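FYVE, RhoGEF and PH domain-containing protein 5 (Homo sapiens, PDB 3MPX) activates the small GTPase CDC42 by exchanging its bound GDP for GTP, including in response to VEGF, and may regulate the actin cytoskeleton and cell shape. Local coordinates at residues A[166-178]-A[215-229]. Sequence-based numbering, arbitrary orientation.
Sequences LLRVVQRLFQYQV and MEQGENLQKLVHIEH
Phe-174 is a knob from helix 162-184 that fits among Gly-218, Leu-221, Gln-222 and Val-225 of helix 218-230. With CG beside the backbone N and anti to the carbonyl carbon (chi1 -57°), the ring is sent toward helix 218-230, one face turned to Gln-222 and an edge to Leu-221. Gln-222 CB sits over that face in a CH-pi contact, 4.0 Å from the ring centroid. Leu-221 CD2 lies 3.7 Å from Phe-174 CE2. Val-225 CG1 touches Phe-174 CB. With an alanine here, Gln-222 CB would probably lose the ring face it rests on, and a gap would open between the two helices.

Two knobs answer from the other helix. Leu-221 enters among Leu-167, Val-170, Gln-171 and Phe-174, with CD2 3.5 Å from Leu-167 O. Val-225 enters among Gln-171, Phe-174, Gln-175 and Val-178. Buried Val-178 extends the tight part, wedged between two histidines. Its CG1 lies over a face of the His-226 ring. Its CG2 makes a CH-pi contact with a face of His-229, 3.8 Å from the ring centroid. Asp-182 takes a hydrogen bond with His-229 NE2.

The segment axes cross at -47° and approach to 9.5 Å. Helix 162-184 belongs to the DH (RhoGEF) helical bundle. Helix 218-230 packs across it and runs on toward the PH strands, so the knobs fix the bundle against the helix that leads into the PH domain. Before that helix, selenomethionine Met-215 adds an apolar contact: its SE meets Val-170 CG1 tip to tip at 3.7 Å, and its CE touches Leu-167 CD2.

The polar margin is looser. No hydrogen bond crosses between the segments. Gln-177 NE2 stays 3.8 Å from Gln-222 OE1, while Gln-177 OE1 bonds to Thr-208 of helix 192-214. Exposed Gln-217 touches Leu-167 CD2 through its CB.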
loop_
_atom_site.group_PDB
_atom_site.type_symbol
_atom_site.label_atom_id
_atom_site.label_comp_id
_atom_site.label_asym_id
_atom_site.label_seq_id
_atom_site.Cartn_x
_atom_site.Cartn_y
_atom_site.Cartn_z
ATOM N N LEU A 166 -2.745 -2.071 10.976
ATOM C CA LEU A 166 -2.185 -0.729 11.150
ATOM C C LEU A 166 -1.300 -0.301 9.980
ATOM O O LEU A 166 -1.028 0.897 9.845
ATOM C CB LEU A 166 -1.471 -0.548 12.489
ATOM C CG LEU A 166 -2.435 -0.284 13.641
ATOM C CD1 LEU A 166 -2.077 -1.101 14.814
ATOM C CD2 LEU A 166 -2.537 1.191 13.977
ATOM N N LEU A 167 -0.905 -1.252 9.096
ATOM C CA LEU A 167 -0.183 -0.939 7.862
ATOM C C LEU A 167 -1.116 -0.045 7.034
ATOM O O LEU A 167 -0.646 0.840 6.312
ATOM C CB LEU A 167 0.106 -2.216 7.038
ATOM C CG LEU A 167 1.019 -3.300 7.621
ATOM C CD1 LEU A 167 0.942 -4.549 6.786
ATOM C CD2 LEU A 167 2.465 -2.848 7.667
ATOM N N ARG A 168 -2.451 -0.289 7.158
ATOM C CA ARG A 168 -3.533 0.431 6.488
ATOM C C ARG A 168 -3.479 1.948 6.780
ATOM O O ARG A 168 -3.845 2.738 5.913
ATOM C CB ARG A 168 -4.899 -0.179 6.854
ATOM C CG ARG A 168 -5.375 -1.256 5.887
ATOM C CD ARG A 168 -6.495 -2.071 6.482
ATOM N NE ARG A 168 -6.203 -3.509 6.463
ATOM C CZ ARG A 168 -6.985 -4.447 6.997
ATOM N NH1 ARG A 168 -8.121 -4.110 7.602
ATOM N NH2 ARG A 168 -6.638 -5.726 6.931
ATOM N N VAL A 169 -2.962 2.344 7.961
ATOM C CA VAL A 169 -2.727 3.737 8.354
ATOM C C VAL A 169 -1.612 4.321 7.458
ATOM O O VAL A 169 -1.860 5.288 6.749
ATOM C CB VAL A 169 -2.407 3.846 9.876
ATOM C CG1 VAL A 169 -1.816 5.205 10.267
ATOM C CG2 VAL A 169 -3.642 3.526 10.713
ATOM N N VAL A 170 -0.416 3.690 7.454
ATOM C CA VAL A 170 0.801 4.070 6.713
ATOM C C VAL A 170 0.628 3.936 5.173
ATOM O O VAL A 170 1.371 4.547 4.408
ATOM C CB VAL A 170 1.978 3.191 7.230
ATOM C CG1 VAL A 170 3.324 3.583 6.610
ATOM C CG2 VAL A 170 2.055 3.208 8.746
ATOM N N GLN A 171 -0.302 3.101 4.738
ATOM C CA GLN A 171 -0.553 2.835 3.328
ATOM C C GLN A 171 -1.154 4.074 2.585
ATOM O O GLN A 171 -0.835 4.298 1.410
ATOM C CB GLN A 171 -1.432 1.573 3.224
ATOM C CG GLN A 171 -2.172 1.357 1.922
ATOM C CD GLN A 171 -3.118 0.208 2.068
ATOM O OE1 GLN A 171 -2.801 -0.907 1.690
ATOM N NE2 GLN A 171 -4.281 0.444 2.664
ATOM N N ARG A 172 -1.969 4.897 3.285
ATOM C CA ARG A 172 -2.564 6.104 2.698
ATOM C C ARG A 172 -1.509 7.025 2.075
ATOM O O ARG A 172 -1.788 7.697 1.074
ATOM C CB ARG A 172 -3.339 6.887 3.761
ATOM C CG ARG A 172 -4.263 7.975 3.204
ATOM C CD ARG A 172 -5.339 7.447 2.257
ATOM N NE ARG A 172 -6.114 8.551 1.699
ATOM C CZ ARG A 172 -6.658 8.562 0.492
ATOM N NH1 ARG A 172 -7.357 9.607 0.087
ATOM N NH2 ARG A 172 -6.502 7.525 -0.326
ATOM N N LEU A 173 -0.308 7.070 2.698
ATOM C CA LEU A 173 0.815 7.872 2.250
ATOM C C LEU A 173 1.289 7.460 0.851
ATOM O O LEU A 173 1.544 8.332 0.031
ATOM C CB LEU A 173 1.953 7.807 3.284
ATOM C CG LEU A 173 1.634 8.323 4.710
ATOM C CD1 LEU A 173 2.830 8.162 5.624
ATOM C CD2 LEU A 173 1.150 9.795 4.703
ATOM N N PHE A 174 1.345 6.144 0.558
ATOM C CA PHE A 174 1.741 5.635 -0.767
ATOM C C PHE A 174 0.610 5.888 -1.816
ATOM O O PHE A 174 0.891 6.090 -3.000
ATOM C CB PHE A 174 2.160 4.153 -0.691
ATOM C CG PHE A 174 3.281 3.882 0.297
ATOM C CD1 PHE A 174 4.581 4.314 0.043
ATOM C CD2 PHE A 174 3.043 3.169 1.469
ATOM C CE1 PHE A 174 5.615 4.068 0.960
ATOM C CE2 PHE A 174 4.087 2.923 2.386
ATOM C CZ PHE A 174 5.364 3.385 2.127
ATOM N N GLN A 175 -0.651 5.958 -1.341
ATOM C CA GLN A 175 -1.833 6.272 -2.119
ATOM C C GLN A 175 -1.808 7.729 -2.575
ATOM O O GLN A 175 -2.062 7.989 -3.752
ATOM C CB GLN A 175 -3.103 5.944 -1.323
ATOM C CG GLN A 175 -3.457 4.439 -1.331
ATOM C CD GLN A 175 -4.538 4.059 -0.343
ATOM O OE1 GLN A 175 -5.250 4.897 0.216
ATOM N NE2 GLN A 175 -4.676 2.772 -0.087
ATOM N N TYR A 176 -1.443 8.681 -1.681
ATOM C CA TYR A 176 -1.334 10.098 -2.059
ATOM C C TYR A 176 -0.285 10.225 -3.184
ATOM O O TYR A 176 -0.563 10.846 -4.200
ATOM C CB TYR A 176 -0.914 10.966 -0.872
ATOM C CG TYR A 176 -1.915 11.136 0.252
ATOM C CD1 TYR A 176 -3.281 11.223 -0.009
ATOM C CD2 TYR A 176 -1.490 11.350 1.560
ATOM C CE1 TYR A 176 -4.202 11.425 1.019
ATOM C CE2 TYR A 176 -2.402 11.556 2.594
ATOM C CZ TYR A 176 -3.757 11.570 2.322
ATOM O OH TYR A 176 -4.644 11.749 3.350
ATOM N N GLN A 177 0.881 9.556 -3.031
ATOM C CA GLN A 177 1.952 9.480 -4.023
ATOM C C GLN A 177 1.437 9.011 -5.374
ATOM O O GLN A 177 1.631 9.723 -6.350
ATOM C CB GLN A 177 3.058 8.554 -3.535
ATOM C CG GLN A 177 3.992 9.239 -2.543
ATOM C CD GLN A 177 5.121 8.372 -2.031
ATOM O OE1 GLN A 177 6.155 8.891 -1.600
ATOM N NE2 GLN A 177 4.955 7.039 -2.028
ATOM N N VAL A 178 0.712 7.876 -5.436
ATOM C CA VAL A 178 0.193 7.380 -6.724
ATOM C C VAL A 178 -0.904 8.312 -7.291
ATOM O O VAL A 178 -0.856 8.628 -8.479
ATOM C CB VAL A 178 -0.232 5.873 -6.772
ATOM C CG1 VAL A 178 0.851 4.965 -6.223
ATOM C CG2 VAL A 178 -1.556 5.607 -6.072
HETATM N N MSE A 215 10.646 0.611 8.753
HETATM C CA MSE A 215 9.599 -0.403 8.851
HETATM C C MSE A 215 9.990 -1.607 8.027
HETATM O O MSE A 215 10.305 -1.467 6.834
HETATM C CB MSE A 215 8.275 0.133 8.326
HETATM C CG MSE A 215 7.481 0.923 9.325
HETATM SE SE MSE A 215 5.789 1.526 8.525
HETATM C CE MSE A 215 4.985 -0.211 8.003
ATOM N N GLU A 216 9.948 -2.799 8.641
ATOM C CA GLU A 216 10.283 -4.029 7.928
ATOM C C GLU A 216 9.277 -4.307 6.755
ATOM O O GLU A 216 9.643 -4.962 5.776
ATOM C CB GLU A 216 10.374 -5.215 8.906
ATOM N N GLN A 217 8.059 -3.733 6.824
ATOM C CA GLN A 217 7.029 -3.929 5.813
ATOM C C GLN A 217 6.814 -2.707 4.875
ATOM O O GLN A 217 5.989 -2.782 3.952
ATOM C CB GLN A 217 5.712 -4.335 6.498
ATOM C CG GLN A 217 5.659 -5.795 6.972
ATOM C CD GLN A 217 5.763 -6.824 5.847
ATOM O OE1 GLN A 217 6.592 -7.751 5.894
ATOM N NE2 GLN A 217 4.930 -6.686 4.810
ATOM N N GLY A 218 7.571 -1.629 5.099
ATOM C CA GLY A 218 7.495 -0.390 4.326
ATOM C C GLY A 218 7.777 -0.528 2.842
ATOM O O GLY A 218 6.998 -0.024 2.025
ATOM N N GLU A 219 8.898 -1.207 2.471
ATOM C CA GLU A 219 9.280 -1.401 1.058
ATOM C C GLU A 219 8.245 -2.240 0.328
ATOM O O GLU A 219 7.825 -1.871 -0.767
ATOM C CB GLU A 219 10.688 -2.004 0.915
ATOM N N ASN A 220 7.772 -3.317 0.980
ATOM C CA ASN A 220 6.734 -4.197 0.441
ATOM C C ASN A 220 5.381 -3.497 0.313
ATOM O O ASN A 220 4.711 -3.674 -0.718
ATOM C CB ASN A 220 6.588 -5.476 1.257
ATOM C CG ASN A 220 6.053 -6.582 0.397
ATOM O OD1 ASN A 220 6.755 -7.094 -0.486
ATOM N ND2 ASN A 220 4.776 -6.899 0.557
ATOM N N LEU A 221 4.988 -2.699 1.346
ATOM C CA LEU A 221 3.740 -1.937 1.347
ATOM C C LEU A 221 3.716 -1.005 0.136
ATOM O O LEU A 221 2.693 -0.906 -0.540
ATOM C CB LEU A 221 3.553 -1.139 2.666
ATOM C CG LEU A 221 2.228 -0.347 2.826
ATOM C CD1 LEU A 221 1.003 -1.234 2.597
ATOM C CD2 LEU A 221 2.128 0.299 4.197
ATOM N N GLN A 222 4.866 -0.381 -0.167
ATOM C CA GLN A 222 5.023 0.496 -1.312
ATOM C C GLN A 222 4.854 -0.292 -2.611
ATOM O O GLN A 222 4.020 0.107 -3.421
ATOM C CB GLN A 222 6.378 1.235 -1.265
ATOM C CG GLN A 222 6.703 2.018 -2.542
ATOM C CD GLN A 222 7.755 3.058 -2.317
ATOM O OE1 GLN A 222 7.505 4.266 -2.402
ATOM N NE2 GLN A 222 8.957 2.611 -2.056
ATOM N N LYS A 223 5.605 -1.410 -2.801
ATOM C CA LYS A 223 5.504 -2.228 -4.021
ATOM C C LYS A 223 4.057 -2.574 -4.336
ATOM O O LYS A 223 3.601 -2.276 -5.440
ATOM C CB LYS A 223 6.356 -3.511 -3.946
ATOM C CG LYS A 223 7.842 -3.290 -4.221
ATOM C CD LYS A 223 8.711 -4.498 -3.848
ATOM C CE LYS A 223 9.158 -4.550 -2.402
ATOM N NZ LYS A 223 9.445 -5.943 -1.954
ATOM N N LEU A 224 3.313 -3.095 -3.326
ATOM C CA LEU A 224 1.921 -3.518 -3.474
ATOM C C LEU A 224 0.978 -2.351 -3.750
ATOM O O LEU A 224 0.007 -2.544 -4.502
ATOM C CB LEU A 224 1.439 -4.362 -2.281
ATOM C CG LEU A 224 2.324 -5.588 -1.843
ATOM C CD1 LEU A 224 1.608 -6.440 -0.795
ATOM C CD2 LEU A 224 2.801 -6.455 -3.034
ATOM N N VAL A 225 1.273 -1.132 -3.217
ATOM C CA VAL A 225 0.406 0.024 -3.494
ATOM C C VAL A 225 0.595 0.462 -4.967
ATOM O O VAL A 225 -0.402 0.695 -5.678
ATOM C CB VAL A 225 0.530 1.190 -2.481
ATOM C CG1 VAL A 225 -0.183 2.444 -2.986
ATOM C CG2 VAL A 225 -0.027 0.796 -1.108
ATOM N N HIS A 226 1.863 0.496 -5.442
ATOM C CA HIS A 226 2.156 0.873 -6.823
ATOM C C HIS A 226 1.682 -0.193 -7.837
ATOM O O HIS A 226 1.177 0.190 -8.906
ATOM C CB HIS A 226 3.629 1.209 -6.985
ATOM C CG HIS A 226 3.991 2.515 -6.358
ATOM N ND1 HIS A 226 3.793 3.713 -7.024
ATOM C CD2 HIS A 226 4.516 2.776 -5.136
ATOM C CE1 HIS A 226 4.203 4.662 -6.189
ATOM N NE2 HIS A 226 4.648 4.147 -5.041
ATOM N N ILE A 227 1.780 -1.507 -7.475
ATOM C CA ILE A 227 1.349 -2.635 -8.325
ATOM C C ILE A 227 -0.174 -2.680 -8.418
ATOM O O ILE A 227 -0.690 -2.937 -9.502
ATOM C CB ILE A 227 1.974 -4.008 -7.906
ATOM C CG1 ILE A 227 3.482 -4.021 -8.193
ATOM C CG2 ILE A 227 1.299 -5.227 -8.581
ATOM C CD1 ILE A 227 4.148 -4.887 -7.381
ATOM N N GLU A 228 -0.901 -2.406 -7.316
ATOM C CA GLU A 228 -2.364 -2.381 -7.367
ATOM C C GLU A 228 -2.804 -1.303 -8.359
ATOM O O GLU A 228 -3.482 -1.617 -9.320
ATOM C CB GLU A 228 -2.978 -2.159 -5.969
ATOM N N HIS A 229 -2.307 -0.071 -8.186
ATOM C CA HIS A 229 -2.604 1.117 -8.991
ATOM C C HIS A 229 -2.251 0.946 -10.489
ATOM O O HIS A 229 -2.916 1.557 -11.342
ATOM C CB HIS A 229 -1.887 2.349 -8.394
ATOM C CG HIS A 229 -2.251 3.634 -9.069
ATOM N ND1 HIS A 229 -3.423 4.321 -8.743
ATOM C CD2 HIS A 229 -1.617 4.301 -10.066
ATOM C CE1 HIS A 229 -3.457 5.379 -9.548
ATOM N NE2 HIS A 229 -2.388 5.419 -10.354
#